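PDB 3OTN: SusD superfamily protein from Parabacteroides distasonis, which probably binds carbohydrate or another nutrient at the outer membrane as a SusD-like protein. Local coordinates for residues 385-388 with 389-392; 361-364 with 365-368; 402-405 with 406-410; 217-220 with 221-224. One frame throughout, in Å; residues are numbered along the deposited sequence.

Interaction 1: 385-388 with 389-392; sequences IVNQ and IRGR. With EDO (1,2-ethanediol), chain S.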
loop_
_atom_site.group_PDB
_atom_site.type_symbol
_atom_site.label_atom_id
_atom_site.label_comp_id
_atom_site.label_asym_id
_atom_site.label_seq_id
_atom_site.Cartn_x
_atom_site.Cartn_y
_atom_site.Cartn_z
ATOM N N ILE A 385 -1.988 16.296 14.991
ATOM C CA ILE A 385 -1.574 15.081 14.251
ATOM C C ILE A 385 -0.106 15.195 13.791
ATOM O O ILE A 385 0.706 14.307 14.073
ATOM C CB ILE A 385 -2.538 14.813 13.054
ATOM C CG1 ILE A 385 -3.848 14.213 13.567
ATOM C CG2 ILE A 385 -1.892 13.924 11.939
ATOM C CD1 ILE A 385 -5.024 14.335 12.578
ATOM N N VAL A 386 0.233 16.316 13.160
ATOM C CA VAL A 386 1.596 16.574 12.728
ATOM C C VAL A 386 2.563 16.591 13.919
ATOM O O VAL A 386 3.637 15.998 13.851
ATOM C CB VAL A 386 1.702 17.884 11.892
ATOM C CG1 VAL A 386 3.127 18.295 11.716
ATOM C CG2 VAL A 386 1.061 17.660 10.516
ATOM N N ASN A 387 2.171 17.215 15.027
ATOM C CA ASN A 387 3.055 17.244 16.208
ATOM C C ASN A 387 3.216 15.902 16.943
ATOM O O ASN A 387 4.271 15.637 17.503
ATOM C CB ASN A 387 2.624 18.351 17.165
ATOM C CG ASN A 387 2.892 19.741 16.603
ATOM O OD1 ASN A 387 3.771 19.935 15.762
ATOM N ND2 ASN A 387 2.141 20.711 17.074
ATOM N N GLN A 388 2.176 15.066 16.924
ATOM C CA GLN A 388 2.249 13.718 17.504
ATOM C C GLN A 388 3.217 12.847 16.697
ATOM O O GLN A 388 4.048 12.162 17.268
ATOM C CB GLN A 388 0.853 13.072 17.581
ATOM C CG GLN A 388 -0.082 13.705 18.639
ATOM C CD GLN A 388 -1.569 13.564 18.279
ATOM O OE1 GLN A 388 -1.922 12.886 17.303
ATOM N NE2 GLN A 388 -2.442 14.220 19.056
ATOM N N ILE A 389 3.110 12.900 15.361
ATOM C CA ILE A 389 3.973 12.112 14.458
ATOM C C ILE A 389 5.410 12.575 14.552
ATOM O O ILE A 389 6.317 11.771 14.673
ATOM C CB ILE A 389 3.387 12.054 12.998
ATOM C CG1 ILE A 389 2.027 11.309 13.049
ATOM C CG2 ILE A 389 4.368 11.387 12.019
ATOM C CD1 ILE A 389 1.131 11.542 11.836
ATOM N N ARG A 390 5.609 13.882 14.582
ATOM C CA ARG A 390 6.920 14.460 14.792
ATOM C C ARG A 390 7.489 14.099 16.176
ATOM O O ARG A 390 8.652 13.727 16.270
ATOM C CB ARG A 390 6.878 15.987 14.580
ATOM C CG ARG A 390 6.744 16.395 13.099
ATOM C CD ARG A 390 6.583 17.937 12.952
ATOM N NE ARG A 390 7.747 18.612 13.484
ATOM C CZ ARG A 390 8.902 18.820 12.835
ATOM N NH1 ARG A 390 9.089 18.477 11.552
ATOM N NH2 ARG A 390 9.894 19.405 13.483
ATOM N N GLY A 391 6.660 14.173 17.221
ATOM C CA GLY A 391 7.080 13.827 18.604
ATOM C C GLY A 391 7.552 12.383 18.770
ATOM O O GLY A 391 8.550 12.126 19.422
ATOM N N ARG A 392 6.827 11.438 18.173
ATOM C CA ARG A 392 7.266 10.061 18.122
ATOM C C ARG A 392 8.651 9.944 17.452
ATOM O O ARG A 392 9.468 9.134 17.878
ATOM C CB ARG A 392 6.240 9.221 17.385
ATOM C CG ARG A 392 6.617 7.762 17.261
ATOM C CD ARG A 392 5.476 6.958 16.760
ATOM N NE ARG A 392 4.972 7.342 15.446
ATOM C CZ ARG A 392 3.821 6.893 14.925
ATOM N NH1 ARG A 392 3.056 6.032 15.597
ATOM N NH2 ARG A 392 3.439 7.276 13.706
HETATM C C1 EDO S . -5.798 12.457 17.518
HETATM O O1 EDO S . -5.281 13.695 18.020
HETATM C C2 EDO S . -4.693 11.408 17.505
HETATM O O2 EDO S . -5.265 10.114 17.740
#

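Interaction 2: 361-364 with 365-368; sequences TDVL and LMYA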
loop_
_atom_site.group_PDB
_atom_site.type_symbol
_atom_site.label_atom_id
_atom_site.label_comp_id
_atom_site.label_asym_id
_atom_site.label_seq_id
_atom_site.Cartn_x
_atom_site.Cartn_y
_atom_site.Cartn_z
ATOM N N THR A 361 -1.762 5.766 11.396
ATOM C CA THR A 361 -0.890 6.929 11.037
ATOM C C THR A 361 -1.238 7.534 9.668
ATOM O O THR A 361 -1.337 8.759 9.533
ATOM C CB THR A 361 0.617 6.617 11.127
ATOM O OG1 THR A 361 0.961 6.321 12.479
ATOM C CG2 THR A 361 1.479 7.820 10.645
ATOM N N ASP A 362 -1.469 6.671 8.680
ATOM C CA ASP A 362 -1.870 7.063 7.325
ATOM C C ASP A 362 -3.203 7.807 7.380
ATOM O O ASP A 362 -3.344 8.867 6.794
ATOM C CB ASP A 362 -2.011 5.794 6.474
ATOM C CG ASP A 362 -2.189 6.048 4.964
ATOM O OD1 ASP A 362 -2.219 7.210 4.451
ATOM O OD2 ASP A 362 -2.280 4.999 4.265
ATOM N N VAL A 363 -4.143 7.286 8.156
ATOM C CA VAL A 363 -5.465 7.902 8.247
ATOM C C VAL A 363 -5.361 9.304 8.877
ATOM O O VAL A 363 -6.007 10.219 8.400
ATOM C CB VAL A 363 -6.476 7.043 8.989
ATOM C CG1 VAL A 363 -7.816 7.810 9.153
ATOM C CG2 VAL A 363 -6.699 5.727 8.247
ATOM N N LEU A 364 -4.581 9.450 9.945
ATOM C CA LEU A 364 -4.341 10.762 10.563
ATOM C C LEU A 364 -3.749 11.792 9.562
ATOM O O LEU A 364 -4.218 12.941 9.462
ATOM C CB LEU A 364 -3.398 10.625 11.756
ATOM C CG LEU A 364 -3.844 9.796 12.972
ATOM C CD1 LEU A 364 -2.900 9.990 14.154
ATOM C CD2 LEU A 364 -5.269 10.159 13.350
ATOM N N LEU A 365 -2.744 11.375 8.805
ATOM C CA LEU A 365 -2.138 12.282 7.832
ATOM C C LEU A 365 -3.107 12.551 6.664
ATOM O O LEU A 365 -3.108 13.640 6.130
ATOM C CB LEU A 365 -0.811 11.723 7.341
ATOM C CG LEU A 365 0.284 11.708 8.417
ATOM C CD1 LEU A 365 1.451 10.835 7.944
ATOM C CD2 LEU A 365 0.760 13.139 8.683
HETATM N N MSE A 366 -3.935 11.574 6.274
HETATM C CA MSE A 366 -5.010 11.824 5.292
HETATM C C MSE A 366 -6.023 12.828 5.807
HETATM O O MSE A 366 -6.472 13.663 5.032
HETATM C CB MSE A 366 -5.709 10.527 4.865
HETATM C CG MSE A 366 -4.844 9.641 3.996
HETATM SE SE MSE A 366 -5.936 8.291 3.107
HETATM C CE MSE A 366 -6.507 7.275 4.627
ATOM N N TYR A 367 -6.361 12.771 7.103
ATOM C CA TYR A 367 -7.210 13.817 7.693
ATOM C C TYR A 367 -6.561 15.199 7.584
ATOM O O TYR A 367 -7.216 16.135 7.091
ATOM C CB TYR A 367 -7.615 13.569 9.161
ATOM C CG TYR A 367 -8.455 14.738 9.700
ATOM C CD1 TYR A 367 -9.816 14.836 9.427
ATOM C CD2 TYR A 367 -7.863 15.768 10.430
ATOM C CE1 TYR A 367 -10.566 15.942 9.876
ATOM C CE2 TYR A 367 -8.602 16.849 10.896
ATOM C CZ TYR A 367 -9.958 16.924 10.606
ATOM O OH TYR A 367 -10.675 17.993 11.055
ATOM N N ALA A 368 -5.318 15.343 8.064
ATOM C CA ALA A 368 -4.595 16.637 7.995
ATOM C C ALA A 368 -4.550 17.177 6.562
ATOM O O ALA A 368 -4.768 18.372 6.344
ATOM C CB ALA A 368 -3.168 16.537 8.556
#

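Interaction 3: 402-405 with 406-410; sequences NASA and FLEEV. With ACT (acetate ion), chain H.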
loop_
_atom_site.group_PDB
_atom_site.type_symbol
_atom_site.label_atom_id
_atom_site.label_comp_id
_atom_site.label_asym_id
_atom_site.label_seq_id
_atom_site.Cartn_x
_atom_site.Cartn_y
_atom_site.Cartn_z
ATOM N N ASN A 402 2.115 29.143 7.069
ATOM C CA ASN A 402 0.956 29.237 6.185
ATOM C C ASN A 402 0.357 27.865 5.810
ATOM O O ASN A 402 0.896 26.807 6.181
ATOM C CB ASN A 402 1.308 30.124 4.967
ATOM C CG ASN A 402 2.555 29.660 4.217
ATOM O OD1 ASN A 402 2.488 28.715 3.440
ATOM N ND2 ASN A 402 3.692 30.360 4.415
ATOM N N ALA A 403 -0.793 27.879 5.140
ATOM C CA ALA A 403 -1.453 26.652 4.748
ATOM C C ALA A 403 -0.589 25.802 3.811
ATOM O O ALA A 403 -0.591 24.577 3.913
ATOM C CB ALA A 403 -2.765 26.947 4.095
ATOM N N SER A 404 0.138 26.452 2.905
ATOM C CA SER A 404 0.974 25.759 1.930
ATOM C C SER A 404 2.157 25.065 2.630
ATOM O O SER A 404 2.449 23.907 2.356
ATOM C CB SER A 404 1.456 26.762 0.870
ATOM O OG SER A 404 2.323 26.162 -0.059
ATOM N N ALA A 405 2.825 25.791 3.532
ATOM C CA ALA A 405 3.908 25.207 4.327
ATOM C C ALA A 405 3.383 24.041 5.179
ATOM O O ALA A 405 4.090 23.042 5.340
ATOM C CB ALA A 405 4.590 26.230 5.233
ATOM N N PHE A 406 2.174 24.185 5.741
ATOM C CA PHE A 406 1.563 23.086 6.508
ATOM C C PHE A 406 1.253 21.865 5.646
ATOM O O PHE A 406 1.521 20.742 6.057
ATOM C CB PHE A 406 0.317 23.518 7.279
ATOM C CG PHE A 406 -0.163 22.481 8.243
ATOM C CD1 PHE A 406 0.338 22.438 9.533
ATOM C CD2 PHE A 406 -1.121 21.544 7.864
ATOM C CE1 PHE A 406 -0.099 21.483 10.420
ATOM C CE2 PHE A 406 -1.534 20.572 8.738
ATOM C CZ PHE A 406 -1.024 20.539 10.009
ATOM N N LEU A 407 0.687 22.066 4.460
ATOM C CA LEU A 407 0.464 20.951 3.548
ATOM C C LEU A 407 1.770 20.224 3.197
ATOM O O LEU A 407 1.815 18.987 3.157
ATOM C CB LEU A 407 -0.250 21.430 2.295
ATOM C CG LEU A 407 -0.632 20.412 1.225
ATOM C CD1 LEU A 407 -1.372 19.223 1.818
ATOM C CD2 LEU A 407 -1.458 21.099 0.149
ATOM N N GLU A 408 2.847 20.979 2.974
ATOM C CA GLU A 408 4.110 20.350 2.629
ATOM C C GLU A 408 4.717 19.582 3.819
ATOM O O GLU A 408 5.402 18.562 3.618
ATOM C CB GLU A 408 5.077 21.378 2.024
ATOM C CG GLU A 408 4.569 21.872 0.675
ATOM C CD GLU A 408 5.545 22.729 -0.104
ATOM O OE1 GLU A 408 6.702 22.883 0.324
ATOM O OE2 GLU A 408 5.133 23.227 -1.178
ATOM N N GLU A 409 4.480 20.056 5.039
ATOM C CA GLU A 409 4.910 19.321 6.250
ATOM C C GLU A 409 4.138 18.014 6.417
ATOM O O GLU A 409 4.736 17.017 6.817
ATOM C CB GLU A 409 4.766 20.177 7.504
ATOM C CG GLU A 409 5.077 19.457 8.824
ATOM C CD GLU A 409 6.510 18.948 8.913
ATOM O OE1 GLU A 409 7.412 19.467 8.218
ATOM O OE2 GLU A 409 6.732 18.041 9.723
ATOM N N VAL A 410 2.833 18.014 6.109
ATOM C CA VAL A 410 2.015 16.761 6.111
ATOM C C VAL A 410 2.583 15.780 5.080
ATOM O O VAL A 410 2.837 14.619 5.379
ATOM C CB VAL A 410 0.533 17.059 5.806
ATOM C CG1 VAL A 410 -0.264 15.775 5.583
ATOM C CG2 VAL A 410 -0.085 17.932 6.923
HETATM C C ACT H . 1.448 23.466 -2.497
HETATM O O ACT H . 2.432 23.568 -1.736
HETATM O OXT ACT H . 0.437 24.092 -2.113
HETATM C CH3 ACT H . 1.453 22.675 -3.781
#

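Interaction 4: 217-220 with 221-224; sequences AKRS and LEVI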
loop_
_atom_site.group_PDB
_atom_site.type_symbol
_atom_site.label_atom_id
_atom_site.label_comp_id
_atom_site.label_asym_id
_atom_site.label_seq_id
_atom_site.Cartn_x
_atom_site.Cartn_y
_atom_site.Cartn_z
ATOM N N ALA A 217 -12.188 14.108 4.567
ATOM C CA ALA A 217 -11.974 14.524 5.956
ATOM C C ALA A 217 -13.064 13.981 6.918
ATOM O O ALA A 217 -12.726 13.586 8.031
ATOM C CB ALA A 217 -11.852 16.079 6.064
ATOM N N LYS A 218 -14.326 13.924 6.463
ATOM C CA LYS A 218 -15.439 13.373 7.245
ATOM C C LYS A 218 -15.124 11.934 7.689
ATOM O O LYS A 218 -15.335 11.552 8.859
ATOM C CB LYS A 218 -16.743 13.388 6.405
ATOM C CG LYS A 218 -18.038 13.141 7.189
ATOM C CD LYS A 218 -19.263 12.790 6.296
ATOM C CE LYS A 218 -19.759 13.952 5.412
ATOM N NZ LYS A 218 -20.889 13.574 4.465
ATOM N N ARG A 219 -14.637 11.132 6.740
ATOM C CA ARG A 219 -14.383 9.719 7.004
ATOM C C ARG A 219 -13.209 9.471 7.924
ATOM O O ARG A 219 -13.313 8.674 8.832
ATOM C CB ARG A 219 -14.214 8.904 5.722
ATOM C CG ARG A 219 -15.528 8.429 5.112
ATOM C CD ARG A 219 -16.447 9.518 4.795
ATOM N NE ARG A 219 -17.707 9.080 4.228
ATOM C CZ ARG A 219 -18.492 9.851 3.476
ATOM N NH1 ARG A 219 -18.155 11.106 3.191
ATOM N NH2 ARG A 219 -19.639 9.370 3.027
ATOM N N SER A 220 -12.088 10.122 7.654
ATOM C CA SER A 220 -10.912 9.978 8.517
ATOM C C SER A 220 -11.195 10.494 9.935
ATOM O O SER A 220 -10.716 9.891 10.916
ATOM C CB SER A 220 -9.674 10.621 7.869
ATOM O OG SER A 220 -9.973 11.927 7.423
ATOM N N LEU A 221 -11.975 11.587 10.048
ATOM C CA LEU A 221 -12.368 12.124 11.353
ATOM C C LEU A 221 -13.218 11.118 12.126
ATOM O O LEU A 221 -13.025 10.965 13.336
ATOM C CB LEU A 221 -13.137 13.437 11.242
ATOM C CG LEU A 221 -13.349 14.214 12.548
ATOM C CD1 LEU A 221 -12.041 14.503 13.234
ATOM C CD2 LEU A 221 -14.070 15.524 12.246
ATOM N N GLU A 222 -14.120 10.415 11.429
ATOM C CA GLU A 222 -14.924 9.350 12.060
ATOM C C GLU A 222 -14.014 8.287 12.679
ATOM O O GLU A 222 -14.258 7.845 13.815
ATOM C CB GLU A 222 -15.955 8.736 11.081
ATOM C CG GLU A 222 -17.201 9.647 10.847
ATOM C CD GLU A 222 -18.084 9.280 9.623
ATOM O OE1 GLU A 222 -17.815 8.307 8.918
ATOM O OE2 GLU A 222 -19.080 9.991 9.352
ATOM N N VAL A 223 -12.953 7.893 11.958
ATOM C CA VAL A 223 -12.009 6.899 12.485
ATOM C C VAL A 223 -11.312 7.415 13.758
ATOM O O VAL A 223 -11.150 6.670 14.720
ATOM C CB VAL A 223 -10.948 6.453 11.422
ATOM C CG1 VAL A 223 -9.939 5.446 12.028
ATOM C CG2 VAL A 223 -11.633 5.812 10.203
ATOM N N ILE A 224 -10.885 8.668 13.735
ATOM C CA ILE A 224 -10.277 9.320 14.910
ATOM C C ILE A 224 -11.252 9.317 16.094
ATOM O O ILE A 224 -10.911 8.866 17.184
ATOM C CB ILE A 224 -9.826 10.773 14.593
ATOM C CG1 ILE A 224 -8.692 10.768 13.569
ATOM C CG2 ILE A 224 -9.361 11.528 15.877
ATOM C CD1 ILE A 224 -8.349 12.182 12.998
#

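Interaction 1: 385-388 with 389-392
Ile385 and Ile389 form an i to i+4 pair in the last two turns of helix 380-392, one of the helices of the largely helical SusD-like fold. The two side chains run alongside each other in the same direction, with CG2 of Ile385 3.9 Å from CD1 of Ile389. Both are buried and face helix 360-375, Ile385 on Leu364 and Tyr367, Ile389 on Thr361 and Leu365.

A second i to i+4 pair covers the face toward helix 403-418. Val386 CG1 rests 3.7 Å from Arg390 CD, the aliphatic part of the arginine running beside the valine before the chain bends at chi3 (61°) and sends the guanidinium off to salt bridges with Glu409 and Glu296 and to the carbonyl O of Ala396. The guanidinium of this buried residue has several partners, while its methylenes pack as apolar surface.

Underneath runs the regular helix ladder. Ile389 N reaches Ile385 O at 3.1 Å, and Gly391 N lies 2.8 Å from Asn387 O. Arg392 stretches from this turn to Asp417 and Glu248. On the exposed side, in one of two modelled conformers, Gln388 NE2 donates to O1 of an ethanediol, probably from the crystallisation liquor, at 3.1 Å. The firmer detail is on the buried side: with CG1 of Ile389 trans to its carbonyl carbon (chi1 -64°), that methylene is laid over the preceding turn, 3.4 Å from Ile385 O.

Interaction 2: 361-364 with 365-368
Four successive i to i+4 hydrogen bonds, from Leu365 N to Thr361 O through to Ala368 N to Leu364 O, keep this part of helix 360-375 regular, the shortest being Met366 N to Asp362 O at 2.8 Å. The selenomethionine Met366 touches two residues of the preceding turn. Its CG passes 3.6 Å from Asp362 OD1, and a bend at chi3 (-66°) folds the terminal methyl back over that turn, where CE lies 3.9 Å from Val363 CG2 and 3.8 Å from Val363 CA. The side chain thus meets the carboxylate with CG and the valine with CE. That carboxylate is buried but well matched: OD1 pairs with Arg414 and OD2 with Lys423, which probably keeps Asp362 ionised. On another face Thr361 and Leu365 run alongside each other, CG2 of the threonine 4.0 Å from CD1 of the leucine, while Thr361 OG1 turns to Glu248 and Arg392. All eight residues are buried, because helices surround the turn: Val363 and Tyr367 pack on helix 210-225, Met366 on helix 187-202, Leu364 and Leu365 on helix 380-392, and Ala368 on helix 403-418.

Interaction 3: 402-405 with 406-410
Phe406 N donates to Asn402 O at 2.9 Å, the first i to i+4 bond of helix 403-418, and Asn402 itself is the N-cap. Its side chain curls back over the helix start, chi1 54°, to bring OD1 2.9 Å from Ala405 N; the N-H...O angle is 162°, but the donor stands above the amide plane. One asparagine thus satisfies two amides of the first turn, one with its backbone oxygen and one with its side chain.

The phenyl group of Phe406 leads away from this turn, CG trans to the backbone N (chi1 -170°), and is buried against Ser382 and Val386 of helix 380-392 and against Pro378 and Phe398. Leu407 follows on the next face, its CB 3.6 Å from Ala403 O and its branches directed to Glu369, Val372 and Asn373 of helix 360-375. Glu408 stays on the outer side, its CG 3.4 Å from Ser404 O, and OE2 comes 2.8 Å from O of an acetate, probably from the crystallisation liquor. Such closeness suggests that one of the two acid groups holds a proton. In one of its two modelled conformers Ser404 OG also lies 3.1 Å from that acetate oxygen. Glu409 carries its carboxylate away from Ala405 to Gln413. Val410 then closes the turn with a bond from its N to Phe406 O and packs on Val386 and Ala368. Together they make a classic asparagine-capped amphipathic helix start, with its apolar side set into the helical bundle of a SusD-like protein.

Interaction 4: 217-220 with 221-224
Glu222 folds back over the preceding turn, its CG 3.3 Å from Lys218 O. This course follows from the torsions, for CG stands trans to the carbonyl carbon (chi1 -76°) and the chain beyond it runs extended. In one of two modelled conformers of Lys218, the carboxylate overlaps the lysine's methylenes rather than its amine: Glu222 OE2 is 4.0 Å from Lys218 CG, whereas OE2 and NZ are 6.3 Å apart. The glutamate has a closer charged partner, OE1 forming a salt bridge with Lys191 of helix 187-202.

Arg219, also buried, keeps NE 4.8 Å from Glu222 OE1 and pairs instead with Glu172 and Glu215, while its chain packs on Leu194 and Tyr198. On the face toward helix 360-375, Ser220 turns its hydroxyl back up the helix (chi1 49°), where OG lies 3.3 Å from Ala217 O, a weak contact whose proton has another acceptor within reach. Its small side chain sits against Val363 and Tyr367. Ile224, four residues on, sends CG1 back over Ser220 O at 3.5 Å and packs on Leu364 and Ile385. The backbone bond between these two residues, Ile224 N to Ser220 O, measures 3.1 Å. Charged residues along one side and small or branched ones along another are consistent with an amphipathic helix in the helical, TPR-related fold of SusD-like proteins.

Along the chain the order is interaction 4, then 2, 1 and 3, each within a single helix: 210-225, 360-375, 380-392 and 403-418. The centre of interaction 2 lies about 9 Å from that of interaction 4, 11 Å from interaction 1 and 14 Å from interaction 3. Interactions 1 and 2 each touch the other three, interaction 1 packing on interaction 3 through Val386 and meeting interaction 4 where Ile385 touches Ile224. Interactions 3 and 4 stay about 11 Å apart at their nearest atoms. Helices 360-375 and 380-392 both touch the earlier helix 210-225, while 403-418 packs on those two, joining distant parts of the sequence into one helical core.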